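Local coordinates for cellulose-binding protein (Saccharophagus degradans, PDB 2YHG), which is of unproven function but may hydrolyse glycosidic bonds through a nucleoside hydrolase-like domain, in this C-terminal part of a longer, probably polysaccharide-binding protein, at residues Gly152-Ile157 and Val182-Gly187; Arg208-Trp213 and Asp244-Leu249; Pro215-Leu220 and Tyr239-Asp244. All coordinates share one frame; numbering follows the deposited sequence.

Contact 1: Gly152-Ile157 and Val182-Gly187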
loop_
_atom_site.group_PDB
_atom_site.type_symbol
_atom_site.label_atom_id
_atom_site.label_comp_id
_atom_site.label_asym_id
_atom_site.label_seq_id
_atom_site.Cartn_x
_atom_site.Cartn_y
_atom_site.Cartn_z
ATOM N N GLY A 152 -2.945 -0.263 -13.876
ATOM C CA GLY A 152 -3.311 0.291 -15.171
ATOM C C GLY A 152 -4.552 1.153 -14.946
ATOM O O GLY A 152 -4.572 2.017 -14.074
ATOM N N GLY A 153 -5.585 0.912 -15.763
ATOM C CA GLY A 153 -6.840 1.605 -15.578
ATOM C C GLY A 153 -7.620 1.100 -14.365
ATOM O O GLY A 153 -7.211 0.163 -13.683
ATOM N N CYS A 154 -8.741 1.761 -14.088
ATOM C CA CYS A 154 -9.616 1.358 -12.991
ATOM C C CYS A 154 -10.903 0.701 -13.471
ATOM O O CYS A 154 -11.807 0.466 -12.637
ATOM C CB CYS A 154 -9.968 2.525 -12.078
ATOM S SG CYS A 154 -8.599 3.384 -11.263
ATOM N N ASN A 155 -11.045 0.362 -14.759
ATOM C CA ASN A 155 -12.340 -0.043 -15.230
ATOM C C ASN A 155 -12.880 -1.352 -14.680
ATOM O O ASN A 155 -14.095 -1.569 -14.775
ATOM C CB ASN A 155 -12.484 0.039 -16.740
ATOM C CG ASN A 155 -11.774 -1.061 -17.508
ATOM O OD1 ASN A 155 -10.947 -1.810 -16.987
ATOM N ND2 ASN A 155 -12.123 -1.182 -18.773
ATOM N N THR A 156 -12.063 -2.238 -14.127
ATOM C CA THR A 156 -12.614 -3.442 -13.493
ATOM C C THR A 156 -13.328 -3.081 -12.207
ATOM O O THR A 156 -14.361 -3.666 -11.849
ATOM C CB THR A 156 -11.535 -4.504 -13.266
ATOM O OG1 THR A 156 -10.826 -4.777 -14.489
ATOM C CG2 THR A 156 -12.137 -5.790 -12.781
ATOM N N ILE A 157 -12.808 -2.092 -11.493
ATOM C CA ILE A 157 -13.464 -1.537 -10.315
ATOM C C ILE A 157 -14.756 -0.828 -10.766
ATOM O O ILE A 157 -15.820 -0.984 -10.130
ATOM C CB ILE A 157 -12.551 -0.579 -9.552
ATOM C CG1 ILE A 157 -11.197 -1.209 -9.226
ATOM C CG2 ILE A 157 -13.256 -0.129 -8.266
ATOM C CD1 ILE A 157 -10.147 -0.240 -8.701
ATOM N N VAL A 182 -10.086 3.159 -3.293
ATOM C CA VAL A 182 -9.342 3.003 -4.532
ATOM C C VAL A 182 -8.011 3.728 -4.435
ATOM O O VAL A 182 -7.949 4.900 -4.047
ATOM C CB VAL A 182 -10.154 3.537 -5.741
ATOM C CG1 VAL A 182 -9.327 3.489 -7.033
ATOM C CG2 VAL A 182 -11.450 2.727 -5.908
ATOM N N TYR A 183 -6.951 3.023 -4.859
ATOM C CA TYR A 183 -5.624 3.633 -5.042
ATOM C C TYR A 183 -5.284 3.473 -6.522
ATOM O O TYR A 183 -5.016 2.375 -6.991
ATOM C CB TYR A 183 -4.570 2.963 -4.138
ATOM C CG TYR A 183 -3.289 3.744 -4.002
ATOM C CD1 TYR A 183 -2.477 4.006 -5.098
ATOM C CD2 TYR A 183 -2.849 4.193 -2.774
ATOM C CE1 TYR A 183 -1.273 4.659 -4.946
ATOM C CE2 TYR A 183 -1.626 4.872 -2.616
ATOM C CZ TYR A 183 -0.846 5.098 -3.724
ATOM O OH TYR A 183 0.381 5.730 -3.666
ATOM N N ASP A 184 -5.353 4.599 -7.233
ATOM C CA ASP A 184 -5.134 4.693 -8.681
ATOM C C ASP A 184 -3.740 5.261 -8.907
ATOM O O ASP A 184 -3.444 6.365 -8.467
ATOM C CB ASP A 184 -6.220 5.616 -9.236
ATOM C CG ASP A 184 -5.985 6.168 -10.621
ATOM O OD1 ASP A 184 -5.059 5.704 -11.313
ATOM O OD2 ASP A 184 -6.785 7.080 -11.009
ATOM N N ILE A 185 -2.878 4.520 -9.600
ATOM C CA ILE A 185 -1.574 5.042 -9.993
ATOM C C ILE A 185 -1.724 5.872 -11.272
ATOM O O ILE A 185 -1.998 5.332 -12.343
ATOM C CB ILE A 185 -0.555 3.914 -10.215
ATOM C CG1 ILE A 185 -0.295 3.154 -8.899
ATOM C CG2 ILE A 185 0.735 4.507 -10.818
ATOM C CD1 ILE A 185 0.673 3.858 -7.957
ATOM N N LEU A 186 -1.560 7.181 -11.113
ATOM C CA LEU A 186 -1.371 8.151 -12.188
ATOM C C LEU A 186 -2.576 8.464 -13.050
ATOM O O LEU A 186 -2.550 9.488 -13.749
ATOM C CB LEU A 186 -0.178 7.799 -13.079
ATOM C CG LEU A 186 1.173 8.071 -12.429
ATOM C CD1 LEU A 186 2.278 7.196 -13.037
ATOM C CD2 LEU A 186 1.538 9.542 -12.601
ATOM N N GLY A 187 -3.607 7.643 -13.110
ATOM C CA GLY A 187 -4.749 7.854 -13.991
ATOM C C GLY A 187 -4.469 7.333 -15.365
ATOM O O GLY A 187 -3.775 7.941 -16.195
HETATM O O HOH W 1 -5.839 4.429 -13.546
#

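Contact 2: Arg208-Trp213 and Asp244-Leu249. With CA (calcium ion), chain B.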
loop_
_atom_site.group_PDB
_atom_site.type_symbol
_atom_site.label_atom_id
_atom_site.label_comp_id
_atom_site.label_asym_id
_atom_site.label_seq_id
_atom_site.Cartn_x
_atom_site.Cartn_y
_atom_site.Cartn_z
ATOM N N ARG A 208 0.453 10.516 -8.038
ATOM C CA ARG A 208 1.260 10.917 -9.175
ATOM C C ARG A 208 2.735 11.032 -8.890
ATOM O O ARG A 208 3.554 11.005 -9.821
ATOM C CB ARG A 208 0.753 12.222 -9.735
ATOM C CG ARG A 208 -0.701 12.178 -10.167
ATOM C CD ARG A 208 -1.139 13.554 -10.707
ATOM N NE ARG A 208 -1.189 14.520 -9.624
ATOM C CZ ARG A 208 -1.106 15.838 -9.818
ATOM N NH1 ARG A 208 -1.039 16.347 -11.051
ATOM N NH2 ARG A 208 -1.019 16.636 -8.764
ATOM N N SER A 209 3.120 11.162 -7.629
ATOM C CA SER A 209 4.521 11.398 -7.299
ATOM C C SER A 209 5.197 10.087 -6.918
ATOM O O SER A 209 5.621 9.879 -5.758
ATOM C CB SER A 209 4.662 12.439 -6.184
ATOM O OG SER A 209 4.255 13.732 -6.597
ATOM N N VAL A 210 5.283 9.200 -7.896
ATOM C CA VAL A 210 5.602 7.797 -7.682
ATOM C C VAL A 210 6.981 7.416 -8.225
ATOM O O VAL A 210 7.292 6.227 -8.329
ATOM C CB VAL A 210 4.511 6.864 -8.270
ATOM C CG1 VAL A 210 3.203 7.095 -7.524
ATOM C CG2 VAL A 210 4.372 7.054 -9.785
ATOM N N TYR A 211 7.817 8.405 -8.521
ATOM C CA TYR A 211 9.032 8.210 -9.298
ATOM C C TYR A 211 10.326 8.557 -8.571
ATOM O O TYR A 211 11.388 8.486 -9.193
ATOM C CB TYR A 211 8.962 9.039 -10.564
ATOM C CG TYR A 211 7.925 8.578 -11.563
ATOM C CD1 TYR A 211 8.049 7.363 -12.200
ATOM C CD2 TYR A 211 6.828 9.344 -11.865
ATOM C CE1 TYR A 211 7.092 6.940 -13.143
ATOM C CE2 TYR A 211 5.925 8.967 -12.846
ATOM C CZ TYR A 211 6.078 7.771 -13.493
ATOM O OH TYR A 211 5.234 7.433 -14.534
ATOM N N SER A 212 10.276 8.958 -7.307
ATOM C CA SER A 212 11.465 9.514 -6.639
ATOM C C SER A 212 12.104 8.598 -5.606
ATOM O O SER A 212 13.147 8.928 -5.077
ATOM C CB SER A 212 11.119 10.827 -5.953
ATOM O OG SER A 212 10.687 11.770 -6.892
ATOM N N TRP A 213 11.537 7.432 -5.367
ATOM C CA TRP A 213 11.953 6.541 -4.277
ATOM C C TRP A 213 12.762 5.343 -4.734
ATOM O O TRP A 213 13.334 4.638 -3.886
ATOM C CB TRP A 213 10.689 6.055 -3.534
ATOM C CG TRP A 213 9.795 5.231 -4.384
ATOM C CD1 TRP A 213 8.827 5.692 -5.220
ATOM C CD2 TRP A 213 9.845 3.812 -4.570
ATOM N NE1 TRP A 213 8.283 4.663 -5.932
ATOM C CE2 TRP A 213 8.893 3.492 -5.561
ATOM C CE3 TRP A 213 10.576 2.777 -3.982
ATOM C CZ2 TRP A 213 8.720 2.194 -6.048
ATOM C CZ3 TRP A 213 10.392 1.484 -4.448
ATOM C CH2 TRP A 213 9.475 1.205 -5.462
ATOM N N ASP A 244 4.030 1.331 -10.027
ATOM C CA ASP A 244 2.769 1.003 -9.382
ATOM C C ASP A 244 2.926 0.556 -7.938
ATOM O O ASP A 244 1.925 0.422 -7.228
ATOM C CB ASP A 244 2.076 -0.086 -10.149
ATOM C CG ASP A 244 1.799 0.307 -11.567
ATOM O OD1 ASP A 244 1.241 1.411 -11.721
ATOM O OD2 ASP A 244 2.169 -0.420 -12.512
ATOM N N THR A 245 4.140 0.296 -7.487
ATOM C CA THR A 245 4.347 -0.276 -6.149
ATOM C C THR A 245 3.805 0.561 -4.986
ATOM O O THR A 245 3.354 -0.046 -4.023
ATOM C CB THR A 245 5.818 -0.665 -6.003
ATOM O OG1 THR A 245 5.976 -1.841 -6.800
ATOM C CG2 THR A 245 6.267 -0.879 -4.577
ATOM N N PRO A 246 3.742 1.887 -5.086
ATOM C CA PRO A 246 3.104 2.645 -3.987
ATOM C C PRO A 246 1.678 2.171 -3.681
ATOM O O PRO A 246 1.214 2.355 -2.537
ATOM C CB PRO A 246 3.192 4.074 -4.452
ATOM C CG PRO A 246 4.495 4.072 -5.238
ATOM C CD PRO A 246 4.408 2.793 -6.042
ATOM N N ALA A 247 0.983 1.624 -4.675
ATOM C CA ALA A 247 -0.386 1.157 -4.508
ATOM C C ALA A 247 -0.521 -0.040 -3.574
ATOM O O ALA A 247 -1.647 -0.339 -3.150
ATOM C CB ALA A 247 -0.993 0.851 -5.860
ATOM N N PHE A 248 0.550 -0.733 -3.237
ATOM C CA PHE A 248 0.513 -1.617 -2.074
ATOM C C PHE A 248 1.406 -1.185 -0.939
ATOM O O PHE A 248 1.110 -1.542 0.206
ATOM C CB PHE A 248 0.749 -3.115 -2.394
ATOM C CG PHE A 248 2.026 -3.411 -3.087
ATOM C CD1 PHE A 248 2.109 -3.344 -4.471
ATOM C CD2 PHE A 248 3.144 -3.858 -2.384
ATOM C CE1 PHE A 248 3.283 -3.658 -5.128
ATOM C CE2 PHE A 248 4.333 -4.115 -3.037
ATOM C CZ PHE A 248 4.381 -4.040 -4.421
ATOM N N LEU A 249 2.439 -0.393 -1.155
ATOM C CA LEU A 249 3.221 0.068 -0.014
ATOM C C LEU A 249 2.357 0.922 0.907
ATOM O O LEU A 249 2.638 0.985 2.119
ATOM C CB LEU A 249 4.462 0.857 -0.442
ATOM C CG LEU A 249 5.469 0.101 -1.289
ATOM C CD1 LEU A 249 6.712 0.989 -1.466
ATOM C CD2 LEU A 249 5.819 -1.252 -0.671
HETATM CA CA CA B . 1.041 -0.566 -14.781
HETATM O O HOH W 2 3.143 0.677 -15.595
HETATM O O HOH W 3 0.653 0.799 -16.822
#

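Contact 3: Pro215-Leu220 and Tyr239-Asp244. With CA (calcium ion), chain B.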
loop_
_atom_site.group_PDB
_atom_site.type_symbol
_atom_site.label_atom_id
_atom_site.label_comp_id
_atom_site.label_asym_id
_atom_site.label_seq_id
_atom_site.Cartn_x
_atom_site.Cartn_y
_atom_site.Cartn_z
ATOM N N PRO A 215 15.016 2.232 -6.228
ATOM C CA PRO A 215 16.412 1.814 -6.133
ATOM C C PRO A 215 17.051 1.752 -7.503
ATOM O O PRO A 215 16.375 1.800 -8.529
ATOM C CB PRO A 215 16.302 0.439 -5.529
ATOM C CG PRO A 215 15.087 -0.114 -6.210
ATOM C CD PRO A 215 14.119 1.074 -6.340
ATOM N N SER A 216 18.369 1.578 -7.498
ATOM C CA SER A 216 19.149 1.548 -8.726
ATOM C C SER A 216 19.007 0.217 -9.436
ATOM O O SER A 216 18.677 -0.805 -8.865
ATOM C CB SER A 216 20.633 1.807 -8.438
ATOM O OG SER A 216 21.149 0.691 -7.775
ATOM N N ASP A 217 19.371 0.227 -10.708
ATOM C CA ASP A 217 19.399 -0.986 -11.515
ATOM C C ASP A 217 20.390 -1.992 -10.949
ATOM O O ASP A 217 20.143 -3.191 -11.007
ATOM C CB ASP A 217 19.741 -0.684 -12.955
ATOM C CG ASP A 217 18.663 0.101 -13.698
ATOM O OD1 ASP A 217 17.462 0.100 -13.294
ATOM O OD2 ASP A 217 19.038 0.724 -14.722
ATOM N N SER A 218 21.512 -1.547 -10.396
ATOM C CA SER A 218 22.500 -2.431 -9.766
ATOM C C SER A 218 21.991 -3.087 -8.504
ATOM O O SER A 218 22.237 -4.261 -8.263
ATOM C CB SER A 218 23.749 -1.642 -9.408
ATOM O OG SER A 218 24.660 -2.488 -8.734
ATOM N N TYR A 219 21.273 -2.326 -7.673
ATOM C CA TYR A 219 20.591 -2.908 -6.511
ATOM C C TYR A 219 19.711 -4.057 -6.975
ATOM O O TYR A 219 19.659 -5.123 -6.388
ATOM C CB TYR A 219 19.780 -1.827 -5.796
ATOM C CG TYR A 219 18.715 -2.360 -4.859
ATOM C CD1 TYR A 219 17.486 -2.738 -5.355
ATOM C CD2 TYR A 219 18.912 -2.422 -3.491
ATOM C CE1 TYR A 219 16.459 -3.131 -4.530
ATOM C CE2 TYR A 219 17.883 -2.865 -2.630
ATOM C CZ TYR A 219 16.651 -3.214 -3.154
ATOM O OH TYR A 219 15.566 -3.574 -2.378
ATOM N N LEU A 220 18.941 -3.823 -8.025
ATOM C CA LEU A 220 18.006 -4.837 -8.482
ATOM C C LEU A 220 18.785 -6.079 -8.939
ATOM O O LEU A 220 18.429 -7.202 -8.610
ATOM C CB LEU A 220 17.127 -4.306 -9.624
ATOM C CG LEU A 220 16.183 -3.162 -9.206
ATOM C CD1 LEU A 220 15.525 -2.570 -10.448
ATOM C CD2 LEU A 220 15.170 -3.643 -8.193
ATOM N N TYR A 239 11.433 1.883 -18.390
ATOM C CA TYR A 239 11.272 3.307 -18.187
ATOM C C TYR A 239 11.533 3.622 -16.727
ATOM O O TYR A 239 12.638 4.014 -16.375
ATOM C CB TYR A 239 9.898 3.762 -18.643
ATOM C CG TYR A 239 9.677 5.203 -18.510
ATOM C CD1 TYR A 239 10.400 6.115 -19.261
ATOM C CD2 TYR A 239 8.697 5.676 -17.658
ATOM C CE1 TYR A 239 10.160 7.491 -19.148
ATOM C CE2 TYR A 239 8.431 7.033 -17.558
ATOM C CZ TYR A 239 9.210 7.935 -18.253
ATOM O OH TYR A 239 8.932 9.281 -18.152
ATOM N N ALA A 240 10.560 3.369 -15.855
ATOM C CA ALA A 240 10.711 3.502 -14.412
ATOM C C ALA A 240 10.582 2.145 -13.753
ATOM O O ALA A 240 9.812 1.279 -14.216
ATOM C CB ALA A 240 9.653 4.452 -13.820
ATOM N N THR A 241 11.260 1.967 -12.630
ATOM C CA THR A 241 11.132 0.770 -11.831
ATOM C C THR A 241 9.870 0.887 -10.961
ATOM O O THR A 241 9.674 1.888 -10.279
ATOM C CB THR A 241 12.358 0.563 -10.974
ATOM O OG1 THR A 241 13.398 0.160 -11.863
ATOM C CG2 THR A 241 12.200 -0.470 -9.911
ATOM N N GLU A 242 9.007 -0.121 -11.020
ATOM C CA GLU A 242 7.919 -0.293 -10.040
ATOM C C GLU A 242 7.131 1.012 -9.823
ATOM O O GLU A 242 6.779 1.363 -8.696
ATOM C CB GLU A 242 8.467 -0.816 -8.704
ATOM C CG GLU A 242 8.921 -2.243 -8.816
ATOM C CD GLU A 242 9.256 -2.846 -7.502
ATOM O OE1 GLU A 242 8.362 -2.843 -6.601
ATOM O OE2 GLU A 242 10.429 -3.279 -7.270
ATOM N N GLY A 243 6.665 1.646 -10.895
ATOM C CA GLY A 243 5.836 2.824 -10.737
ATOM C C GLY A 243 4.536 2.568 -9.972
ATOM O O GLY A 243 4.008 3.494 -9.356
ATOM N N ASP A 244 4.030 1.331 -10.027
ATOM C CA ASP A 244 2.769 1.003 -9.382
ATOM C C ASP A 244 2.926 0.556 -7.938
ATOM O O ASP A 244 1.925 0.422 -7.228
ATOM C CB ASP A 244 2.076 -0.086 -10.149
ATOM C CG ASP A 244 1.799 0.307 -11.567
ATOM O OD1 ASP A 244 1.241 1.411 -11.721
ATOM O OD2 ASP A 244 2.169 -0.420 -12.512
HETATM CA CA CA B . 1.041 -0.566 -14.781
HETATM O O HOH W 4 15.910 1.101 -11.187
HETATM O O HOH W 2 3.143 0.677 -15.595
HETATM O O HOH W 3 0.653 0.799 -16.822
#

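Contact 1: Gly152-Ile157 and Val182-Gly187
C154 and I157 press on two side chains of strand 180-185, V182 and D184. The sulfur of C154 rests beside the first carbons of the aspartate, SG to D184 CB 3.8 Å, and more loosely on V182, SG to V182 CG1 4.3 Å. Its position beside the backbone N, anti to the carbonyl carbon (chi1 -59°), swings SG across the gap between loop and strand. One helical turn on, I157 and V182 meet tip to tip: I157 CG2 lies 4.1 Å from V182 CG2, and I157 CD1 approaches V182 CG1. Beta-branched valine suits the strand, and the long isoleucine spans from helix to sheet.

This is the inside of a beta-alpha-beta crossover in a Rossmann-like domain. Strand 146-150 ends near C150, helix 155-167 starts straight after C154, its N-cap residue, and after helices 155-167 and 170-178 the chain returns as the neighbouring parallel strand 180-185. The C150-C154 disulfide staples the strand end to the helix start, and C154 N is hydrogen-bonded to D189 OD1. Glycine suits position 152, which takes backbone angles that side chains rarely tolerate.

No direct hydrogen bond joins the two segments, but a water does, 2.8 Å from G152 O and 2.7 Å from D184 OD1. The same carboxylate oxygen accepts from G187 N at 3.0 Å, on its syn side but 32° out of plane, an Asx motif that folds the chain over the strand end. On the next strand, Y204 OH by a hydrogen bond and R206 by a salt bridge grip OD2 while G187 N and the water hold OD1, so that both oxygens of the buried carboxylate are engaged.

Contact 2: Arg208-Trp213 and Asp244-Leu249
W213 sets its CG between the backbone N and the carbonyl carbon, the crowded position (chi1 64°), and with the ring turned about chi2 -86° the indole reaches T245 and P246. T245 answers with CG2 anti to its N, directing the methyl at the six-membered ring, W213 CH2 to T245 CG2 3.9 Å, while OG1 is left beside the N.

The two side chains lie nearly at right angles. The pyrrole end of the indole meets the proline instead, W213 NE1 to P246 CG 3.9 Å, in an oblique approach. P246 CG is also touched by V210, whose CG1 comes 4.0 Å from it, crossing it at about a right angle. P246 CG thus fits into the corner between the valine branch and the indole, and a proline, with no N-H to give, is well accepted near a helix start.

Polar groups are accommodated around this apolar patch. The indole N-H makes a weak, bent bond to V210 O at 3.0 Å, with an N-H...O angle of 131°, and V210 O also accepts from Q214 NE2. T245 OG1 is bonded to E242 OE1 and S46 OG, so its methyl faces tryptophan and its hydroxyl the polar side. T245 O receives both F248 N and L249 N and lies 3.5 Å above the plane of the F248 ring, toward its rim.

Just before this turn, the CB of D244 points away from R208-W213, and its carboxylate binds calcium through one oxygen, OD2 to the metal at 2.5 Å. Two waters, D36, D43 and the carbonyl O of W151 join it in the site. Such an aspartate cluster with a backbone carbonyl resembles the calcium site of nucleoside hydrolases, where the metal lies at the base of the active-site pocket.

Contact 3: Pro215-Leu220 and Tyr239-Asp244
Van der Waals contact centres on L220 and T241, which reach toward each other tip to tip. L220 CD1 lies 3.7 Å from the hydroxyl T241 OG1 and 4.0 Å from the methyl T241 CG2, while P215 CD approaches the same methyl loosely at 4.3 Å. Threonine suits a place that asks for both a methyl and a hydroxyl: with CG2 anti to the backbone N and OG1 beside it (chi1 -72°), the residue offers each to the helix start.

The polar link is indirect. One water donates to P215 O at 2.8 Å and to D217 OD1 at 2.8 Å, and is also hydrogen-bonded to T241 OG1 at 2.8 Å, spanning both segments. The other carboxylate oxygen, D217 OD2, makes a salt bridge with R237, and Q214 NE2 is bonded to T241 O, so further polar ties hold the loop near the helix.

Within the helix start, S216 OG accepts from Y219 N in a nearly straight bond, 3.0 Å and 168°. That is a serine N-cap of helix 217-225, whose neighbours P215, D217 and L220 carry the water and the contact to the loop that runs on to the calcium-binding D244.

In the fold
All three contacts belong to the nucleoside hydrolase-like domain, around the parallel sheet whose strand order matches a Rossmann arrangement. Contact 1 closes first along the chain, joining the start of helix 155-167, just after strand 146-150, to strand 180-185; contact 2 then opens after strand 203-207, with contact 3 nested inside its loop. The centre of contact 2 lies about 13 Å from that of contact 1 and about 11 Å from that of contact 3. D244, shared by contacts 2 and 3, binds calcium, and I185 of contact 1 packs against it. Helix 246-249 also rests on strand 180-185 through Y183. Strand ends and loops thus converge around the metal, while helix 217-225 lies farther out, tied to it through the loop ending in D244.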